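Local coordinates for 401aa long hypothetical glucose-1-phosphate thymidylyltransferase (Sulfolobus tokodaii, PDB 2GGO), which probably acts as a bifunctional enzyme in the synthesis of UDP-N-acetylglucosamine and UDP-N-acetylgalactosamine, joining a nucleotidyltransferase to a hexapeptide-repeat section, at residues Gly121-Asn126 with Ser153-Ala158; Asn234-Val239 with Ile253-Tyr258; Gly360-Thr365 with Gly378-Ile383. One frame throughout, in Å; residues are numbered along the deposited sequence.

Interaction 1. Residues Gly121-Asn126 with Ser153-Ala158; sequences GVKVSN and SNLINA
V122 and I156 face each other as an antiparallel hydrogen-bonded pair, V122 N giving to I156 O (3.1 Å) and I156 N returning a nearly straight bond to V122 O (2.9 Å, 175° at the hydrogen), while the axes of strands 121-123 and 155-158 stand at 133°. Beyond the strand, V124 N extends the ladder to N154 O. G121 CA and K123 CA add CA-H...O contacts to the same two oxygens, I156 O and N154 O, that V122 N and V124 N use. On one face of the sheet V122 and I156 lie side by side and point the same way; V122 CG1 meets I156 CD1 at one flank and A158 CB at another, each at 3.7 Å. V124 meets I156 at about a right angle, and CG2 of V124 presses on CG2 of I156 at 3.5 Å, tight for two methyl groups. With chi1 at 64°, CG1 of I156 sits between its own backbone N and carbonyl carbon, from where it reaches both V122 O and V124 CG2. W206 touches both V122 and I156. On the face of K123 and L155, L155 CD2 lies 3.8 Å from K123 CG, and the lysine runs on to a salt bridge with E201. The pair belongs to the mixed central sheet of a GT-A-type nucleotidyltransferase, and strand 155-164 carries N157, which probably binds N-acetyl-alpha-D-glucosamine 1-phosphate.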
loop_
_atom_site.group_PDB
_atom_site.type_symbol
_atom_site.label_atom_id
_atom_site.label_comp_id
_atom_site.label_asym_id
_atom_site.label_seq_id
_atom_site.Cartn_x
_atom_site.Cartn_y
_atom_site.Cartn_z
ATOM N N GLY A 121 14.459 -10.460 -8.240
ATOM C CA GLY A 121 15.194 -9.894 -7.134
ATOM C C GLY A 121 15.431 -8.428 -7.396
ATOM O O GLY A 121 15.679 -8.002 -8.531
ATOM N N VAL A 122 15.329 -7.651 -6.335
ATOM C CA VAL A 122 15.444 -6.213 -6.427
ATOM C C VAL A 122 16.505 -5.772 -5.416
ATOM O O VAL A 122 16.645 -6.372 -4.340
ATOM C CB VAL A 122 14.049 -5.514 -6.192
ATOM C CG1 VAL A 122 13.451 -5.881 -4.843
ATOM C CG2 VAL A 122 14.139 -4.002 -6.360
ATOM N N LYS A 123 17.273 -4.751 -5.784
ATOM C CA LYS A 123 18.269 -4.202 -4.872
ATOM C C LYS A 123 17.693 -3.082 -3.979
ATOM O O LYS A 123 17.306 -1.999 -4.458
ATOM C CB LYS A 123 19.533 -3.774 -5.621
ATOM C CG LYS A 123 20.392 -4.940 -6.154
ATOM C CD LYS A 123 21.762 -4.420 -6.562
ATOM C CE LYS A 123 22.246 -5.022 -7.869
ATOM N NZ LYS A 123 22.697 -3.928 -8.818
ATOM N N VAL A 124 17.612 -3.400 -2.681
ATOM C CA VAL A 124 17.207 -2.457 -1.625
ATOM C C VAL A 124 18.405 -2.041 -0.770
ATOM O O VAL A 124 19.288 -2.865 -0.480
ATOM C CB VAL A 124 16.081 -3.009 -0.688
ATOM C CG1 VAL A 124 14.819 -3.303 -1.478
ATOM C CG2 VAL A 124 16.536 -4.221 0.099
ATOM N N SER A 125 18.424 -0.766 -0.372
ATOM C CA SER A 125 19.496 -0.221 0.469
ATOM C C SER A 125 19.202 -0.410 1.956
ATOM O O SER A 125 19.482 0.479 2.759
ATOM C CB SER A 125 19.737 1.254 0.145
ATOM O OG SER A 125 18.573 2.008 0.406
ATOM N N ASN A 126 18.640 -1.575 2.298
ATOM C CA ASN A 126 18.356 -1.989 3.679
ATOM C C ASN A 126 18.045 -3.487 3.749
ATOM O O ASN A 126 17.027 -3.871 4.291
ATOM C CB ASN A 126 17.156 -1.217 4.222
ATOM C CG ASN A 126 15.877 -1.538 3.472
ATOM O OD1 ASN A 126 15.869 -2.362 2.556
ATOM N ND2 ASN A 126 14.791 -0.895 3.863
ATOM N N SER A 153 23.906 -9.683 0.990
ATOM C CA SER A 153 23.661 -9.125 -0.356
ATOM C C SER A 153 22.688 -7.935 -0.300
ATOM O O SER A 153 21.943 -7.775 0.668
ATOM C CB SER A 153 23.126 -10.218 -1.310
ATOM O OG SER A 153 23.174 -9.835 -2.681
ATOM N N ASN A 154 22.728 -7.103 -1.340
ATOM C CA ASN A 154 21.708 -6.084 -1.600
ATOM C C ASN A 154 20.479 -6.627 -2.336
ATOM O O ASN A 154 19.405 -6.016 -2.296
ATOM C CB ASN A 154 22.304 -4.940 -2.407
ATOM C CG ASN A 154 23.008 -3.940 -1.537
ATOM O OD1 ASN A 154 22.371 -3.162 -0.821
ATOM N ND2 ASN A 154 24.339 -3.955 -1.579
ATOM N N LEU A 155 20.657 -7.761 -3.020
ATOM C CA LEU A 155 19.570 -8.468 -3.691
ATOM C C LEU A 155 18.609 -9.111 -2.709
ATOM O O LEU A 155 18.979 -10.016 -1.961
ATOM C CB LEU A 155 20.107 -9.561 -4.618
ATOM C CG LEU A 155 20.057 -9.430 -6.143
ATOM C CD1 LEU A 155 19.786 -10.805 -6.698
ATOM C CD2 LEU A 155 19.023 -8.442 -6.670
ATOM N N ILE A 156 17.364 -8.657 -2.742
ATOM C CA ILE A 156 16.316 -9.260 -1.925
ATOM C C ILE A 156 15.244 -9.956 -2.792
ATOM O O ILE A 156 15.138 -9.697 -3.998
ATOM C CB ILE A 156 15.712 -8.224 -0.891
ATOM C CG1 ILE A 156 15.005 -7.057 -1.593
ATOM C CG2 ILE A 156 16.804 -7.682 0.067
ATOM C CD1 ILE A 156 13.539 -7.017 -1.348
ATOM N N ASN A 157 14.474 -10.844 -2.175
ATOM C CA ASN A 157 13.335 -11.453 -2.837
ATOM C C ASN A 157 12.241 -10.418 -3.145
ATOM O O ASN A 157 11.564 -9.954 -2.231
ATOM C CB ASN A 157 12.785 -12.586 -1.970
ATOM C CG ASN A 157 11.570 -13.282 -2.590
ATOM O OD1 ASN A 157 11.222 -13.054 -3.749
ATOM N ND2 ASN A 157 10.932 -14.139 -1.817
ATOM N N ALA A 158 12.080 -10.056 -4.423
ATOM C CA ALA A 158 11.062 -9.085 -4.860
ATOM C C ALA A 158 9.609 -9.608 -4.796
ATOM O O ALA A 158 8.680 -8.847 -5.066
ATOM C CB ALA A 158 11.367 -8.583 -6.253
#

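Interaction 2. Residues Asn234-Val239 with Ile253-Tyr258; sequences NVEDNV and IKSGTY
N234-V239 and I253-Y258 lie on successive rungs of a parallel beta-helix built from hexapeptide repeats, and V235 pairs with I253 across them. Among the backbone bonds, I253 N gives to N234 O and E236 N to I253 O, both at 2.8 Å. Past the strands the chains round a corner together, where G256 N donates to N238 O at 2.6 Å, approaching from above the carbonyl plane. The corner of the second rung is a type II turn from K254 to T257, with G256 at its third position. A CA-H...O contact from V239 CA to T257 O (3.2 Å) follows the turn. Apolar contacts gather on the inward side: V235 and I253 run side by side, V235 CG2 beside I253 CB, and V239 crosses I253 at about a right angle, bringing V239 CG1 within 3.6 Å of I253 CG2. I247 touches both V235 and I253. The polar contacts centre on E236, whose chain is extended beyond CG and lies alongside K254, pointing the same way. Its carboxylate does not reach the lysine amino group, which has a long, weak ion pair with E270. Instead E236 OE1 accepts from S255 N at 3.1 Å, on the anti side and 33° out of the carboxylate plane, while K254 O receives both T257 N and T257 OG1, the hydroxyl at 2.7 Å.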
loop_
_atom_site.group_PDB
_atom_site.type_symbol
_atom_site.label_atom_id
_atom_site.label_comp_id
_atom_site.label_asym_id
_atom_site.label_seq_id
_atom_site.Cartn_x
_atom_site.Cartn_y
_atom_site.Cartn_z
ATOM N N ASN A 234 -13.377 22.345 -13.119
ATOM C CA ASN A 234 -13.765 23.733 -13.201
ATOM C C ASN A 234 -12.933 24.504 -12.203
ATOM O O ASN A 234 -12.924 24.152 -11.035
ATOM C CB ASN A 234 -15.252 23.851 -12.867
ATOM C CG ASN A 234 -15.684 25.274 -12.577
ATOM O OD1 ASN A 234 -15.367 26.205 -13.339
ATOM N ND2 ASN A 234 -16.439 25.459 -11.469
ATOM N N VAL A 235 -12.208 25.514 -12.665
ATOM C CA VAL A 235 -11.375 26.353 -11.810
ATOM C C VAL A 235 -11.818 27.793 -11.950
ATOM O O VAL A 235 -11.843 28.339 -13.066
ATOM C CB VAL A 235 -9.893 26.250 -12.184
ATOM C CG1 VAL A 235 -9.047 27.168 -11.317
ATOM C CG2 VAL A 235 -9.431 24.823 -12.070
ATOM N N GLU A 236 -12.173 28.413 -10.821
ATOM C CA GLU A 236 -12.753 29.741 -10.838
ATOM C C GLU A 236 -11.630 30.714 -10.973
ATOM O O GLU A 236 -10.463 30.314 -10.998
ATOM C CB GLU A 236 -13.491 30.027 -9.541
ATOM C CG GLU A 236 -14.715 29.178 -9.309
ATOM C CD GLU A 236 -15.510 29.607 -8.073
ATOM O OE1 GLU A 236 -14.989 30.369 -7.215
ATOM O OE2 GLU A 236 -16.683 29.158 -7.964
ATOM N N ASP A 237 -11.964 31.998 -11.047
ATOM C CA ASP A 237 -10.917 32.993 -11.074
ATOM C C ASP A 237 -10.264 33.165 -9.700
ATOM O O ASP A 237 -10.840 32.818 -8.673
ATOM C CB ASP A 237 -11.344 34.317 -11.737
ATOM C CG ASP A 237 -12.512 34.963 -11.064
ATOM O OD1 ASP A 237 -12.887 34.557 -9.948
ATOM O OD2 ASP A 237 -13.074 35.909 -11.654
ATOM N N ASN A 238 -9.036 33.664 -9.716
ATOM C CA ASN A 238 -8.210 33.792 -8.530
ATOM C C ASN A 238 -7.825 32.521 -7.834
ATOM O O ASN A 238 -7.818 32.465 -6.622
ATOM C CB ASN A 238 -8.826 34.771 -7.545
ATOM C CG ASN A 238 -8.813 36.136 -8.086
ATOM O OD1 ASN A 238 -9.845 36.674 -8.508
ATOM N ND2 ASN A 238 -7.623 36.700 -8.174
ATOM N N VAL A 239 -7.501 31.509 -8.618
ATOM C CA VAL A 239 -6.874 30.334 -8.094
ATOM C C VAL A 239 -5.447 30.396 -8.618
ATOM O O VAL A 239 -5.248 30.652 -9.779
ATOM C CB VAL A 239 -7.639 29.081 -8.517
ATOM C CG1 VAL A 239 -6.980 27.849 -7.948
ATOM C CG2 VAL A 239 -9.068 29.156 -8.033
ATOM N N ILE A 253 -12.764 24.072 -8.241
ATOM C CA ILE A 253 -11.788 24.837 -7.464
ATOM C C ILE A 253 -12.134 26.334 -7.394
ATOM O O ILE A 253 -12.170 27.026 -8.394
ATOM C CB ILE A 253 -10.385 24.661 -8.021
ATOM C CG1 ILE A 253 -10.118 23.156 -8.314
ATOM C CG2 ILE A 253 -9.407 25.285 -7.107
ATOM C CD1 ILE A 253 -8.694 22.762 -8.420
ATOM N N LYS A 254 -12.389 26.802 -6.179
ATOM C CA LYS A 254 -12.943 28.104 -5.905
ATOM C C LYS A 254 -11.865 29.091 -5.600
ATOM O O LYS A 254 -10.744 28.741 -5.205
ATOM C CB LYS A 254 -13.904 28.017 -4.722
ATOM C CG LYS A 254 -14.970 26.954 -4.911
ATOM C CD LYS A 254 -16.057 27.075 -3.878
ATOM C CE LYS A 254 -17.221 26.031 -4.062
ATOM N NZ LYS A 254 -17.989 25.857 -2.775
ATOM N N SER A 255 -12.218 30.342 -5.818
ATOM C CA SER A 255 -11.270 31.443 -5.785
ATOM C C SER A 255 -10.525 31.521 -4.455
ATOM O O SER A 255 -11.027 31.072 -3.420
ATOM C CB SER A 255 -12.012 32.746 -6.094
ATOM O OG SER A 255 -12.835 32.559 -7.253
ATOM N N GLY A 256 -9.306 32.048 -4.494
ATOM C CA GLY A 256 -8.524 32.188 -3.282
ATOM C C GLY A 256 -7.693 30.957 -3.033
ATOM O O GLY A 256 -6.742 30.992 -2.250
ATOM N N THR A 257 -8.024 29.872 -3.718
ATOM C CA THR A 257 -7.248 28.651 -3.596
ATOM C C THR A 257 -5.856 28.790 -4.190
ATOM O O THR A 257 -5.694 29.420 -5.216
ATOM C CB THR A 257 -7.960 27.482 -4.204
ATOM O OG1 THR A 257 -9.199 27.306 -3.534
ATOM C CG2 THR A 257 -7.140 26.231 -4.072
ATOM N N TYR A 258 -4.864 28.207 -3.511
ATOM C CA TYR A 258 -3.443 28.302 -3.882
ATOM C C TYR A 258 -2.839 26.908 -3.875
ATOM O O TYR A 258 -2.868 26.207 -2.864
ATOM C CB TYR A 258 -2.679 29.149 -2.879
ATOM C CG TYR A 258 -1.342 29.724 -3.347
ATOM C CD1 TYR A 258 -1.271 30.997 -3.920
ATOM C CD2 TYR A 258 -0.144 29.020 -3.165
ATOM C CE1 TYR A 258 -0.056 31.558 -4.297
ATOM C CE2 TYR A 258 1.095 29.587 -3.540
ATOM C CZ TYR A 258 1.112 30.847 -4.105
ATOM O OH TYR A 258 2.290 31.426 -4.475
#

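Interaction 3. Residues Gly360-Thr365 with Gly378-Ile383; sequences GGHVRT and GAYARI
The H362 and Y380 rings are almost exactly parallel, their planes at 1°, but slid so far apart that they barely overlap, with centroids 4.8 Å from each other. Y380 OH rests over one face of the imidazole, towards its rim, and H362 CB lies over a face of the phenol in a CH-pi contact, 4.0 Å from the ring centroid. The two side chains run side by side from equivalent corners of neighbouring rungs of the hexapeptide-repeat parallel beta-helix, each rung turning through a type II turn, G360 to V363 and G378 to A381. The guanidinium of R382 has R364 CB over one face, 3.3 Å from NE, and H362 O near its edge. A bend at chi2 (-62°) sends the R382 chain across to the neighbouring rung, over R364 CB. Between the rungs, Y380 N donates to G361 O at 2.8 Å, and R364 N makes a weak bond to A381 O. Deeper in, V363 CG2 packs against A381 CB and lies 3.2 Å from G378 O. At the arginine's end, R382 NH1 gives to two carbonyls: A381 O, met from above its plane, and H362 O, 2.8 Å away and approached in the carbonyl plane.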
loop_
_atom_site.group_PDB
_atom_site.type_symbol
_atom_site.label_atom_id
_atom_site.label_comp_id
_atom_site.label_asym_id
_atom_site.label_seq_id
_atom_site.Cartn_x
_atom_site.Cartn_y
_atom_site.Cartn_z
ATOM N N GLY A 360 -8.532 5.913 10.246
ATOM C CA GLY A 360 -9.413 4.929 9.672
ATOM C C GLY A 360 -10.627 5.514 8.988
ATOM O O GLY A 360 -10.983 6.664 9.227
ATOM N N GLY A 361 -11.246 4.728 8.102
ATOM C CA GLY A 361 -12.482 5.087 7.503
ATOM C C GLY A 361 -13.592 5.467 8.443
ATOM O O GLY A 361 -13.758 4.871 9.524
ATOM N N HIS A 362 -14.364 6.456 8.034
ATOM C CA HIS A 362 -15.636 6.805 8.728
ATOM C C HIS A 362 -15.425 7.365 10.113
ATOM O O HIS A 362 -16.331 7.395 10.937
ATOM C CB HIS A 362 -16.586 5.605 8.862
ATOM C CG HIS A 362 -16.939 4.966 7.553
ATOM N ND1 HIS A 362 -17.953 5.447 6.742
ATOM C CD2 HIS A 362 -16.432 3.875 6.923
ATOM C CE1 HIS A 362 -18.054 4.666 5.674
ATOM N NE2 HIS A 362 -17.086 3.764 5.724
ATOM N N VAL A 363 -14.209 7.780 10.386
ATOM C CA VAL A 363 -13.924 8.666 11.486
ATOM C C VAL A 363 -14.551 10.052 11.446
ATOM O O VAL A 363 -14.638 10.743 10.392
ATOM C CB VAL A 363 -12.361 8.675 11.784
ATOM C CG1 VAL A 363 -11.943 9.869 12.695
ATOM C CG2 VAL A 363 -11.965 7.468 12.395
ATOM N N ARG A 364 -14.961 10.550 12.623
ATOM C CA ARG A 364 -15.508 11.932 12.699
ATOM C C ARG A 364 -14.764 12.602 13.842
ATOM O O ARG A 364 -14.733 12.060 14.894
ATOM C CB ARG A 364 -17.052 11.951 12.915
ATOM C CG ARG A 364 -17.577 13.445 12.984
ATOM C CD ARG A 364 -19.143 13.689 12.905
ATOM N NE ARG A 364 -19.740 13.537 11.552
ATOM C CZ ARG A 364 -19.787 14.473 10.574
ATOM N NH1 ARG A 364 -19.220 15.693 10.725
ATOM N NH2 ARG A 364 -20.403 14.169 9.414
ATOM N N THR A 365 -14.069 13.724 13.633
ATOM C CA THR A 365 -13.429 14.283 14.848
ATOM C C THR A 365 -14.306 15.451 15.251
ATOM O O THR A 365 -14.885 16.087 14.399
ATOM C CB THR A 365 -12.073 14.804 14.580
ATOM O OG1 THR A 365 -12.262 15.846 13.580
ATOM C CG2 THR A 365 -11.284 13.799 13.876
ATOM N N GLY A 378 -8.461 4.273 14.690
ATOM C CA GLY A 378 -9.323 3.188 14.146
ATOM C C GLY A 378 -10.534 3.651 13.389
ATOM O O GLY A 378 -11.059 4.697 13.666
ATOM N N ALA A 379 -10.959 2.888 12.395
ATOM C CA ALA A 379 -12.151 3.202 11.621
ATOM C C ALA A 379 -13.326 3.388 12.568
ATOM O O ALA A 379 -13.347 2.777 13.600
ATOM C CB ALA A 379 -12.439 2.039 10.667
ATOM N N TYR A 380 -14.273 4.248 12.223
ATOM C CA TYR A 380 -15.519 4.462 13.014
ATOM C C TYR A 380 -15.302 5.133 14.362
ATOM O O TYR A 380 -16.236 5.218 15.205
ATOM C CB TYR A 380 -16.306 3.132 13.224
ATOM C CG TYR A 380 -16.848 2.615 11.919
ATOM C CD1 TYR A 380 -17.902 3.253 11.302
ATOM C CD2 TYR A 380 -16.275 1.519 11.272
ATOM C CE1 TYR A 380 -18.411 2.827 10.109
ATOM C CE2 TYR A 380 -16.794 1.070 10.013
ATOM C CZ TYR A 380 -17.837 1.762 9.453
ATOM O OH TYR A 380 -18.365 1.357 8.275
ATOM N N ALA A 381 -14.089 5.575 14.613
ATOM C CA ALA A 381 -13.799 6.200 15.951
ATOM C C ALA A 381 -14.503 7.576 16.066
ATOM O O ALA A 381 -14.804 8.229 15.104
ATOM C CB ALA A 381 -12.342 6.350 16.177
ATOM N N ARG A 382 -14.810 7.984 17.295
ATOM C CA ARG A 382 -15.387 9.297 17.524
ATOM C C ARG A 382 -14.547 9.972 18.588
ATOM O O ARG A 382 -14.311 9.431 19.696
ATOM C CB ARG A 382 -16.857 9.207 17.952
ATOM C CG ARG A 382 -17.831 8.759 16.863
ATOM C CD ARG A 382 -17.791 9.803 15.711
ATOM N NE ARG A 382 -18.775 9.652 14.608
ATOM C CZ ARG A 382 -18.607 8.869 13.521
ATOM N NH1 ARG A 382 -17.508 8.108 13.383
ATOM N NH2 ARG A 382 -19.556 8.832 12.572
ATOM N N ILE A 383 -14.059 11.134 18.222
ATOM C CA ILE A 383 -13.194 12.000 19.026
ATOM C C ILE A 383 -13.944 13.256 19.467
ATOM O O ILE A 383 -14.293 14.175 18.668
ATOM C CB ILE A 383 -11.907 12.416 18.285
ATOM C CG1 ILE A 383 -11.230 11.244 17.491
ATOM C CG2 ILE A 383 -10.907 13.092 19.293
ATOM C CD1 ILE A 383 -10.785 9.990 18.408
#

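Along the chain the three contacts follow in series. Interaction 1 belongs to the mixed sheet of the nucleotidyltransferase section, whereas interactions 2 and 3 both sit on the beta-helix of the C-terminal section. The centre of interaction 1 is about 45 Å from that of interaction 2 and about 37 Å from that of interaction 3, both across the chain's centre. Interactions 2 and 3 come no nearer than about 17 Å between nearest atoms, but strands 234-235 and 252-253 probably share one face of the helix with 364-365 and 382-383, several coils apart. Early and late rungs thus stack in parallel, while interaction 1 is an antiparallel pair whose N157 probably helps bind the sugar phosphate.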